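Local coordinates for protein uncharacterized HTH-type transcriptional regulator YydK (Bacillus subtilis subsp. subtilis, PDB 3BWG) that probably binds DNA and regulates transcription as a GntR-type factor, with a winged-helix domain joined to a UTRA domain, at residues B[126-131]-B[138-143]; B[179-184]-B[203-208]; B[198-203]-B[223-228]. All coordinates share one frame; numbering follows the deposited sequence.

Interaction 1 (B[126-131]-B[138-143]). With EDO (1,2-ethanediol), chain H.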
loop_
_atom_site.group_PDB
_atom_site.type_symbol
_atom_site.label_atom_id
_atom_site.label_comp_id
_atom_site.label_asym_id
_atom_site.label_seq_id
_atom_site.Cartn_x
_atom_site.Cartn_y
_atom_site.Cartn_z
ATOM N N VAL B 126 18.627 5.066 15.993
ATOM C CA VAL B 126 18.330 3.776 16.598
ATOM C C VAL B 126 18.655 2.584 15.715
ATOM O O VAL B 126 18.460 2.622 14.495
ATOM C CB VAL B 126 16.929 3.712 17.354
ATOM C CG1 VAL B 126 16.211 5.035 17.366
ATOM C CG2 VAL B 126 16.065 2.499 16.973
ATOM N N LYS B 127 19.271 1.578 16.318
ATOM C CA LYS B 127 19.615 0.370 15.618
ATOM C C LYS B 127 19.003 -0.757 16.470
ATOM O O LYS B 127 19.292 -0.848 17.679
ATOM C CB LYS B 127 21.133 0.233 15.517
ATOM C CG LYS B 127 21.561 -1.019 14.743
ATOM C CD LYS B 127 23.047 -1.396 14.900
ATOM C CE LYS B 127 23.908 -0.562 13.951
ATOM N NZ LYS B 127 25.344 -0.996 14.118
ATOM N N ARG B 128 18.128 -1.571 15.870
ATOM C CA ARG B 128 17.460 -2.612 16.632
ATOM C C ARG B 128 17.059 -3.816 15.783
ATOM O O ARG B 128 16.823 -3.717 14.557
ATOM C CB ARG B 128 16.273 -2.037 17.438
ATOM C CG ARG B 128 15.014 -1.713 16.662
ATOM C CD ARG B 128 13.998 -0.969 17.504
ATOM N NE ARG B 128 12.962 -0.448 16.611
ATOM C CZ ARG B 128 11.735 -0.085 16.966
ATOM N NH1 ARG B 128 11.343 -0.163 18.233
ATOM N NH2 ARG B 128 10.905 0.358 16.032
ATOM N N VAL B 129 17.048 -4.967 16.427
ATOM C CA VAL B 129 16.522 -6.166 15.812
ATOM C C VAL B 129 15.183 -6.347 16.461
ATOM O O VAL B 129 15.031 -6.171 17.693
ATOM C CB VAL B 129 17.435 -7.406 16.035
ATOM C CG1 VAL B 129 16.859 -8.707 15.363
ATOM C CG2 VAL B 129 18.858 -7.112 15.526
ATOM N N ARG B 130 14.194 -6.654 15.635
ATOM C CA ARG B 130 12.851 -6.896 16.149
ATOM C C ARG B 130 12.444 -8.360 15.956
ATOM O O ARG B 130 12.958 -9.020 15.060
ATOM C CB ARG B 130 11.854 -5.904 15.552
ATOM C CG ARG B 130 12.400 -4.476 15.447
ATOM C CD ARG B 130 11.265 -3.487 15.167
ATOM N NE ARG B 130 10.419 -3.375 16.379
ATOM C CZ ARG B 130 9.202 -2.837 16.390
ATOM N NH1 ARG B 130 8.686 -2.344 15.259
ATOM N NH2 ARG B 130 8.513 -2.759 17.536
ATOM N N TYR B 131 11.568 -8.865 16.838
ATOM C CA TYR B 131 11.161 -10.282 16.873
ATOM C C TYR B 131 9.635 -10.461 16.925
ATOM O O TYR B 131 8.928 -9.710 17.608
ATOM C CB TYR B 131 11.754 -11.012 18.084
ATOM C CG TYR B 131 13.252 -10.983 18.189
ATOM C CD1 TYR B 131 14.022 -12.135 17.977
ATOM C CD2 TYR B 131 13.909 -9.804 18.537
ATOM C CE1 TYR B 131 15.453 -12.090 18.084
ATOM C CE2 TYR B 131 15.288 -9.741 18.651
ATOM C CZ TYR B 131 16.058 -10.854 18.413
ATOM O OH TYR B 131 17.425 -10.693 18.529
ATOM N N CYS B 138 13.021 -8.387 11.704
ATOM C CA CYS B 138 13.748 -7.400 10.947
ATOM C C CYS B 138 14.931 -6.853 11.713
ATOM O O CYS B 138 15.068 -7.075 12.911
ATOM C CB CYS B 138 12.832 -6.239 10.516
ATOM S SG CYS B 138 12.161 -5.240 11.886
ATOM N N TYR B 139 15.767 -6.147 10.968
ATOM C CA TYR B 139 16.900 -5.444 11.446
ATOM C C TYR B 139 16.636 -4.032 10.908
ATOM O O TYR B 139 16.381 -3.858 9.708
ATOM C CB TYR B 139 18.184 -6.067 10.831
ATOM C CG TYR B 139 19.407 -5.176 10.950
ATOM C CD1 TYR B 139 19.855 -4.746 12.207
ATOM C CD2 TYR B 139 20.098 -4.747 9.827
ATOM C CE1 TYR B 139 20.937 -3.889 12.340
ATOM C CE2 TYR B 139 21.214 -3.900 9.943
ATOM C CZ TYR B 139 21.630 -3.480 11.217
ATOM O OH TYR B 139 22.729 -2.644 11.382
ATOM N N GLU B 140 16.678 -3.042 11.798
ATOM C CA GLU B 140 16.342 -1.686 11.447
ATOM C C GLU B 140 17.343 -0.617 11.900
ATOM O O GLU B 140 17.918 -0.676 12.971
ATOM C CB GLU B 140 14.936 -1.365 11.975
ATOM C CG GLU B 140 14.677 0.105 12.377
ATOM C CD GLU B 140 13.364 0.302 13.136
ATOM O OE1 GLU B 140 12.828 1.407 13.127
ATOM O OE2 GLU B 140 12.836 -0.658 13.712
ATOM N N GLU B 141 17.498 0.412 11.082
ATOM C CA GLU B 141 18.165 1.611 11.510
ATOM C C GLU B 141 17.154 2.693 11.257
ATOM O O GLU B 141 16.563 2.760 10.153
ATOM C CB GLU B 141 19.407 1.878 10.652
ATOM C CG GLU B 141 20.622 1.017 10.974
ATOM C CD GLU B 141 21.818 1.360 10.064
ATOM O OE1 GLU B 141 22.731 2.120 10.486
ATOM O OE2 GLU B 141 21.824 0.878 8.910
ATOM N N SER B 142 16.915 3.532 12.268
ATOM C CA SER B 142 16.101 4.708 12.045
ATOM C C SER B 142 16.697 5.985 12.600
ATOM O O SER B 142 17.559 5.969 13.479
ATOM C CB SER B 142 14.674 4.503 12.517
ATOM O OG SER B 142 14.678 3.784 13.711
ATOM N N TYR B 143 16.239 7.099 12.043
ATOM C CA TYR B 143 16.794 8.388 12.361
ATOM C C TYR B 143 15.666 9.346 12.602
ATOM O O TYR B 143 14.848 9.547 11.745
ATOM C CB TYR B 143 17.614 8.905 11.177
ATOM C CG TYR B 143 18.613 7.930 10.593
ATOM C CD1 TYR B 143 19.977 8.060 10.859
ATOM C CD2 TYR B 143 18.198 6.918 9.729
ATOM C CE1 TYR B 143 20.904 7.191 10.276
ATOM C CE2 TYR B 143 19.096 6.043 9.168
ATOM C CZ TYR B 143 20.446 6.173 9.443
ATOM O OH TYR B 143 21.334 5.296 8.871
HETATM C C1 EDO H . 18.460 -2.089 7.404
HETATM O O1 EDO H . 19.086 -3.135 6.670
HETATM C C2 EDO H . 19.520 -1.447 8.267
HETATM O O2 EDO H . 20.349 -0.663 7.399
#
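R128 and E140 are paired on neighbouring antiparallel strands. Their side chains lie side by side and form a salt bridge. R128 comes side-on. Its NE lies 2.9 Å from OE2 of E140, and its NH2 gives a more bent bond to the same oxygen. OE2 sits at the guanidinium edge, near its plane, while NE meets the carboxylate from above, 61° out of its plane. With chi1 at 76° and an extended chain beyond, R128 runs alongside E140, which brings NE and NH2 to OE2.

R130 shares this face. Its NE lies 3.6 Å above the plane of the R128 guanidinium, over its centre. Its CG packs on SG of C138 at 3.6 Å. OE2 of E140 is 4.5 Å from R130 NE and well out of that guanidinium plane, so only the charges are near. On the other face, the K127 chain crosses the Y139 ring obliquely, CG near CE1 and CE 3.5 Å from OH. CG2 of V129 touches the same ring near CD1, and the ring also stacks on Y192.

The backbone fixes this register. R128 and E140 exchange N-H...O bonds, with E140 N 2.8 Å from R128 O. V126 and S142 do likewise.

Further out, NH1 of R128 reaches the carbonyls of V157 and H159; R130 NE hydrogen-bonds to S97 OG, and R130 NH1 and K127 NZ form salt bridges to E91 and E101. An ethanediol, probably from the crystallisation liquor, donates a hydrogen bond from its O2 to OE2 of E141, 2.6 Å away, and OE1 of E141 bonds to Y125. The whole is a beta hairpin, strands 123-132 and 135-145, within the antiparallel sheet of the UTRA domain.

Interaction 2 (B[179-184]-B[203-208])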
loop_
_atom_site.group_PDB
_atom_site.type_symbol
_atom_site.label_atom_id
_atom_site.label_comp_id
_atom_site.label_asym_id
_atom_site.label_seq_id
_atom_site.Cartn_x
_atom_site.Cartn_y
_atom_site.Cartn_z
ATOM N N PHE B 179 9.744 3.027 0.047
ATOM C CA PHE B 179 10.554 2.594 -1.069
ATOM C C PHE B 179 11.022 1.162 -0.799
ATOM O O PHE B 179 11.632 0.884 0.250
ATOM C CB PHE B 179 11.717 3.575 -1.291
ATOM C CG PHE B 179 11.234 5.015 -1.491
ATOM C CD1 PHE B 179 10.730 5.412 -2.711
ATOM C CD2 PHE B 179 11.216 5.919 -0.429
ATOM C CE1 PHE B 179 10.244 6.728 -2.906
ATOM C CE2 PHE B 179 10.730 7.205 -0.573
ATOM C CZ PHE B 179 10.253 7.622 -1.831
ATOM N N LEU B 180 10.624 0.254 -1.689
ATOM C CA LEU B 180 10.824 -1.202 -1.532
ATOM C C LEU B 180 11.828 -1.737 -2.528
ATOM O O LEU B 180 11.748 -1.437 -3.717
ATOM C CB LEU B 180 9.491 -1.947 -1.706
ATOM C CG LEU B 180 8.459 -1.980 -0.573
ATOM C CD1 LEU B 180 7.734 -0.658 -0.352
ATOM C CD2 LEU B 180 7.441 -3.033 -0.879
ATOM N N HIS B 181 12.771 -2.537 -2.029
ATOM C CA HIS B 181 13.847 -3.113 -2.816
ATOM C C HIS B 181 13.927 -4.582 -2.419
ATOM O O HIS B 181 13.677 -4.930 -1.272
ATOM C CB HIS B 181 15.205 -2.408 -2.551
ATOM C CG HIS B 181 15.142 -0.903 -2.583
ATOM N ND1 HIS B 181 14.861 -0.147 -1.459
ATOM C CD2 HIS B 181 15.361 -0.011 -3.586
ATOM C CE1 HIS B 181 14.869 1.142 -1.774
ATOM N NE2 HIS B 181 15.157 1.251 -3.059
ATOM N N VAL B 182 14.227 -5.437 -3.376
ATOM C CA VAL B 182 14.568 -6.836 -3.081
ATOM C C VAL B 182 16.025 -7.083 -3.375
ATOM O O VAL B 182 16.517 -6.673 -4.413
ATOM C CB VAL B 182 13.660 -7.846 -3.796
ATOM C CG1 VAL B 182 14.200 -9.268 -3.647
ATOM C CG2 VAL B 182 12.254 -7.780 -3.175
ATOM N N GLY B 183 16.715 -7.717 -2.423
ATOM C CA GLY B 183 18.145 -7.874 -2.464
ATOM C C GLY B 183 18.567 -9.164 -1.777
ATOM O O GLY B 183 17.716 -9.994 -1.415
ATOM N N GLN B 184 19.887 -9.331 -1.648
ATOM C CA GLN B 184 20.489 -10.427 -0.914
ATOM C C GLN B 184 20.984 -9.897 0.425
ATOM O O GLN B 184 21.539 -8.783 0.505
ATOM C CB GLN B 184 21.637 -11.056 -1.714
ATOM C CG GLN B 184 21.194 -11.847 -2.920
ATOM C CD GLN B 184 22.347 -12.475 -3.680
ATOM O OE1 GLN B 184 22.576 -13.672 -3.581
ATOM N NE2 GLN B 184 23.075 -11.678 -4.434
ATOM N N TYR B 203 13.865 -5.014 1.582
ATOM C CA TYR B 203 14.548 -3.897 2.150
ATOM C C TYR B 203 13.714 -2.646 1.890
ATOM O O TYR B 203 13.503 -2.244 0.754
ATOM C CB TYR B 203 15.955 -3.779 1.527
ATOM C CG TYR B 203 16.617 -2.483 1.899
ATOM C CD1 TYR B 203 16.844 -2.182 3.246
ATOM C CD2 TYR B 203 16.969 -1.532 0.934
ATOM C CE1 TYR B 203 17.405 -0.966 3.635
ATOM C CE2 TYR B 203 17.558 -0.306 1.316
ATOM C CZ TYR B 203 17.773 -0.053 2.677
ATOM O OH TYR B 203 18.361 1.104 3.147
ATOM N N ILE B 204 13.211 -2.041 2.951
ATOM C CA ILE B 204 12.304 -0.884 2.815
ATOM C C ILE B 204 12.901 0.323 3.481
ATOM O O ILE B 204 13.358 0.219 4.640
ATOM C CB ILE B 204 10.911 -1.180 3.492
ATOM C CG1 ILE B 204 10.343 -2.512 2.977
ATOM C CG2 ILE B 204 9.891 0.059 3.361
ATOM C CD1 ILE B 204 8.994 -2.835 3.495
ATOM N N GLU B 205 12.903 1.446 2.748
ATOM C CA GLU B 205 13.107 2.779 3.306
ATOM C C GLU B 205 11.820 3.548 3.428
ATOM O O GLU B 205 11.065 3.686 2.436
ATOM C CB GLU B 205 14.077 3.576 2.457
ATOM C CG GLU B 205 15.439 2.948 2.401
ATOM C CD GLU B 205 16.210 3.487 1.233
ATOM O OE1 GLU B 205 16.043 2.984 0.100
ATOM O OE2 GLU B 205 16.939 4.472 1.428
ATOM N N SER B 206 11.561 4.053 4.642
ATOM C CA SER B 206 10.357 4.792 4.912
ATOM C C SER B 206 10.624 6.232 5.340
ATOM O O SER B 206 11.518 6.503 6.138
ATOM C CB SER B 206 9.535 4.110 6.009
ATOM O OG SER B 206 9.325 2.747 5.693
ATOM N N ILE B 207 9.808 7.149 4.858
ATOM C CA ILE B 207 9.864 8.534 5.399
ATOM C C ILE B 207 8.489 8.830 5.971
ATOM O O ILE B 207 7.490 8.793 5.233
ATOM C CB ILE B 207 10.265 9.591 4.354
ATOM C CG1 ILE B 207 11.632 9.298 3.768
ATOM C CG2 ILE B 207 10.362 10.972 4.963
ATOM C CD1 ILE B 207 11.624 8.280 2.675
ATOM N N PHE B 208 8.440 9.049 7.277
ATOM C CA PHE B 208 7.196 9.421 7.952
ATOM C C PHE B 208 7.181 10.931 8.181
ATOM O O PHE B 208 8.215 11.534 8.504
ATOM C CB PHE B 208 7.009 8.624 9.252
ATOM C CG PHE B 208 6.849 7.133 9.022
ATOM C CD1 PHE B 208 5.583 6.547 8.997
ATOM C CD2 PHE B 208 7.976 6.306 8.849
ATOM C CE1 PHE B 208 5.433 5.148 8.783
ATOM C CE2 PHE B 208 7.833 4.890 8.662
ATOM C CZ PHE B 208 6.559 4.337 8.597
#
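F179 pairs with E205 where strand 173-184, the outermost on its side of the six-stranded antiparallel UTRA sheet within the chain, runs against strand 200-210. F179 N donates to E205 O at 2.8 Å, and E205 N bonds back to F179 O. The phenyl ring turns its edge to I207, whose CD1 lies 3.5 Å from CE2 of F179, near the ring plane. Elsewhere the ring meets R74, Y77 and H72 of the second subunit, with a cation-pi contact to R74.

L180 is on the opposite face. Its side chain lies beside that of I204 and points the same way, L180 CG to I204 CG1 4.1 Å. F179 and L180 also pair with a strand of the second subunit, so the sheet continues across the dimer interface.

H181 comes next and pairs with Y203. Y203 N bonds to H181 O at 2.9 Å, and H181 N bonds to Y203 O. The two side chains run alongside each other on the face that also carries F179 and E205. Their rings meet obliquely, planes 32° apart. H181 NE2 bonds to Y77 of the second subunit, while the E205 carboxylate bonds to Y218 and forms a salt bridge to R74 of the second subunit.

CG of H181 lies anti to its carbonyl carbon (chi1 -47°), which turns the ring edge with ND1 toward Y203 O. The bond from ND1 to Y203 O is weak, 3.3 Å long, and lies beside the main-chain bond from H181 N.

Interaction 3 (B[198-203]-B[223-228]). With EDO (1,2-ethanediol), chain I.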
loop_
_atom_site.group_PDB
_atom_site.type_symbol
_atom_site.label_atom_id
_atom_site.label_comp_id
_atom_site.label_asym_id
_atom_site.label_seq_id
_atom_site.Cartn_x
_atom_site.Cartn_y
_atom_site.Cartn_z
ATOM N N GLY B 198 23.457 -13.744 1.456
ATOM C CA GLY B 198 23.105 -14.094 0.088
ATOM C C GLY B 198 21.663 -14.515 -0.068
ATOM O O GLY B 198 21.118 -14.478 -1.166
ATOM N N LEU B 199 21.031 -14.915 1.028
ATOM C CA LEU B 199 19.599 -15.218 1.005
ATOM C C LEU B 199 18.809 -13.925 0.767
ATOM O O LEU B 199 19.355 -12.830 0.952
ATOM C CB LEU B 199 19.169 -15.988 2.276
ATOM C CG LEU B 199 19.833 -17.381 2.410
ATOM C CD1 LEU B 199 19.511 -18.001 3.751
ATOM C CD2 LEU B 199 19.426 -18.339 1.284
ATOM N N PRO B 200 17.538 -14.046 0.313
ATOM C CA PRO B 200 16.698 -12.900 -0.065
ATOM C C PRO B 200 16.276 -12.042 1.113
ATOM O O PRO B 200 16.082 -12.549 2.240
ATOM C CB PRO B 200 15.453 -13.550 -0.670
ATOM C CG PRO B 200 15.804 -14.974 -0.887
ATOM C CD PRO B 200 16.819 -15.320 0.135
ATOM N N LYS B 201 16.114 -10.747 0.857
ATOM C CA LYS B 201 15.477 -9.837 1.840
ATOM C C LYS B 201 14.630 -8.793 1.119
ATOM O O LYS B 201 14.932 -8.387 -0.015
ATOM C CB LYS B 201 16.525 -9.099 2.691
ATOM C CG LYS B 201 17.527 -8.376 1.813
ATOM C CD LYS B 201 18.230 -7.256 2.487
ATOM C CE LYS B 201 18.905 -6.422 1.431
ATOM N NZ LYS B 201 20.196 -5.947 1.918
ATOM N N LEU B 202 13.572 -8.387 1.792
ATOM C CA LEU B 202 12.867 -7.173 1.469
ATOM C C LEU B 202 13.486 -6.058 2.297
ATOM O O LEU B 202 13.667 -6.175 3.521
ATOM C CB LEU B 202 11.389 -7.302 1.790
ATOM C CG LEU B 202 10.446 -6.150 1.428
ATOM C CD1 LEU B 202 10.439 -5.736 -0.087
ATOM C CD2 LEU B 202 9.020 -6.454 2.014
ATOM N N TYR B 203 13.865 -5.014 1.582
ATOM C CA TYR B 203 14.548 -3.897 2.150
ATOM C C TYR B 203 13.714 -2.646 1.890
ATOM O O TYR B 203 13.503 -2.244 0.754
ATOM C CB TYR B 203 15.955 -3.779 1.527
ATOM C CG TYR B 203 16.617 -2.483 1.899
ATOM C CD1 TYR B 203 16.844 -2.182 3.246
ATOM C CD2 TYR B 203 16.969 -1.532 0.934
ATOM C CE1 TYR B 203 17.405 -0.966 3.635
ATOM C CE2 TYR B 203 17.558 -0.306 1.316
ATOM C CZ TYR B 203 17.773 -0.053 2.677
ATOM O OH TYR B 203 18.361 1.104 3.147
ATOM N N TYR B 223 13.864 -7.177 6.312
ATOM C CA TYR B 223 13.070 -8.215 6.929
ATOM C C TYR B 223 13.588 -9.641 6.701
ATOM O O TYR B 223 14.216 -9.944 5.665
ATOM C CB TYR B 223 11.610 -8.088 6.463
ATOM C CG TYR B 223 10.934 -6.790 6.911
ATOM C CD1 TYR B 223 10.246 -6.745 8.113
ATOM C CD2 TYR B 223 10.977 -5.625 6.125
ATOM C CE1 TYR B 223 9.626 -5.549 8.558
ATOM C CE2 TYR B 223 10.349 -4.416 6.545
ATOM C CZ TYR B 223 9.656 -4.409 7.765
ATOM O OH TYR B 223 9.029 -3.271 8.247
ATOM N N ASN B 224 13.292 -10.514 7.660
ATOM C CA ASN B 224 13.488 -11.947 7.503
ATOM C C ASN B 224 12.440 -12.541 6.545
ATOM O O ASN B 224 11.249 -12.624 6.897
ATOM C CB ASN B 224 13.408 -12.573 8.911
ATOM C CG ASN B 224 13.573 -14.062 8.929
ATOM O OD1 ASN B 224 13.340 -14.765 7.930
ATOM N ND2 ASN B 224 13.958 -14.575 10.095
ATOM N N TYR B 225 12.873 -12.951 5.343
ATOM C CA TYR B 225 11.975 -13.493 4.323
ATOM C C TYR B 225 11.180 -14.732 4.764
ATOM O O TYR B 225 10.127 -15.030 4.198
ATOM C CB TYR B 225 12.736 -13.770 3.000
ATOM C CG TYR B 225 13.495 -15.070 2.960
ATOM C CD1 TYR B 225 12.992 -16.161 2.272
ATOM C CD2 TYR B 225 14.714 -15.206 3.616
ATOM C CE1 TYR B 225 13.685 -17.385 2.228
ATOM C CE2 TYR B 225 15.430 -16.429 3.603
ATOM C CZ TYR B 225 14.904 -17.496 2.892
ATOM O OH TYR B 225 15.587 -18.669 2.836
ATOM N N GLU B 226 11.662 -15.429 5.785
ATOM C CA GLU B 226 10.960 -16.619 6.275
ATOM C C GLU B 226 9.921 -16.325 7.341
ATOM O O GLU B 226 9.216 -17.234 7.750
ATOM C CB GLU B 226 11.926 -17.659 6.899
ATOM C CG GLU B 226 13.182 -17.926 6.183
ATOM C CD GLU B 226 13.855 -19.204 6.722
ATOM O OE1 GLU B 226 14.208 -19.266 7.935
ATOM O OE2 GLU B 226 13.978 -20.152 5.921
ATOM N N GLN B 227 9.871 -15.093 7.846
ATOM C CA GLN B 227 9.031 -14.795 9.027
ATOM C C GLN B 227 8.098 -13.589 8.765
ATOM O O GLN B 227 7.473 -13.053 9.694
ATOM C CB GLN B 227 9.881 -14.528 10.278
ATOM C CG GLN B 227 10.850 -15.635 10.703
ATOM C CD GLN B 227 10.128 -16.846 11.254
ATOM O OE1 GLN B 227 9.014 -16.732 11.723
ATOM N NE2 GLN B 227 10.758 -18.021 11.172
ATOM N N SER B 228 8.000 -13.176 7.513
ATOM C CA SER B 228 7.211 -11.956 7.181
ATOM C C SER B 228 6.648 -12.005 5.766
ATOM O O SER B 228 7.215 -12.650 4.872
ATOM C CB SER B 228 8.066 -10.718 7.400
ATOM O OG SER B 228 9.129 -10.743 6.487
HETATM C C1 EDO I . 10.499 -10.832 3.373
HETATM O O1 EDO I . 9.322 -10.351 3.947
HETATM C C2 EDO I . 11.587 -9.971 3.952
HETATM O O2 EDO I . 12.750 -10.419 3.320
HETATM O O HOH W 1 15.786 -12.030 4.870
#
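L202 and Y223 meet near the open end of the beta hairpin formed by strands 200-210 and 215-224, in the UTRA sheet. Their direct backbone bond runs from Y223 N to L202 O, 3.0 Å long and nearly straight at 167°. Beyond it the segments diverge, and small molecules bridge them. Water 1 donates to the carbonyls of P200 and Y223 and accepts from Y225 N. An ethanediol, probably from the crystallisation liquor, takes L202 N on its O2 at 2.7 Å and donates from O2 to Y223 O. Its O1 donates to OG of S228 at 2.6 Å.

The apolar contact centres on Y225. P200 CD sits over one face of the Y225 ring in a CH-pi contact, 4.0 Å from the centroid. CB of L199 approaches CE2 of that ring obliquely, also at 4.0 Å. CG of Y225 lies between its backbone N and carbonyl carbon (chi1 82°), which turns the ring back toward L199 and P200. P200 and Y225 also pack on G183 and V182 of the second subunit, respectively.

Within 223-228, the chain folds into a type I turn from N224 to Q227. OD1 of N224 accepts E226 N at 2.8 Å, which makes an Asx turn. The carbonyl of N224 is gripped twice, from opposite faces of its plane: Q227 N lies 3.0 Å from N224 O, and S228 OG donates to that oxygen at 2.9 Å.

Overall arrangement
Interactions 1 and 2 lie in one antiparallel sheet of the UTRA domain, with strands 135-145 and 215-224 adjacent. Interaction 3 reaches the same sheet and is part strand, part turn. Interaction 1 closes along the chain before the others open. Interactions 2 and 3 alternate in sequence and share Y203 on strand 200-210. Centres of interactions 1 and 2 are about 13 Å apart, with nearest atoms about 7 Å apart. Interaction 3 touches both: C138 packs on Y223, and K201 N probably bonds to G183 O. Its centre is about 14 Å from that of interaction 1 and 12 Å from that of interaction 2. Interactions 2 and 3 both reach the second subunit, so this part of the sheet contributes to the dimer interface.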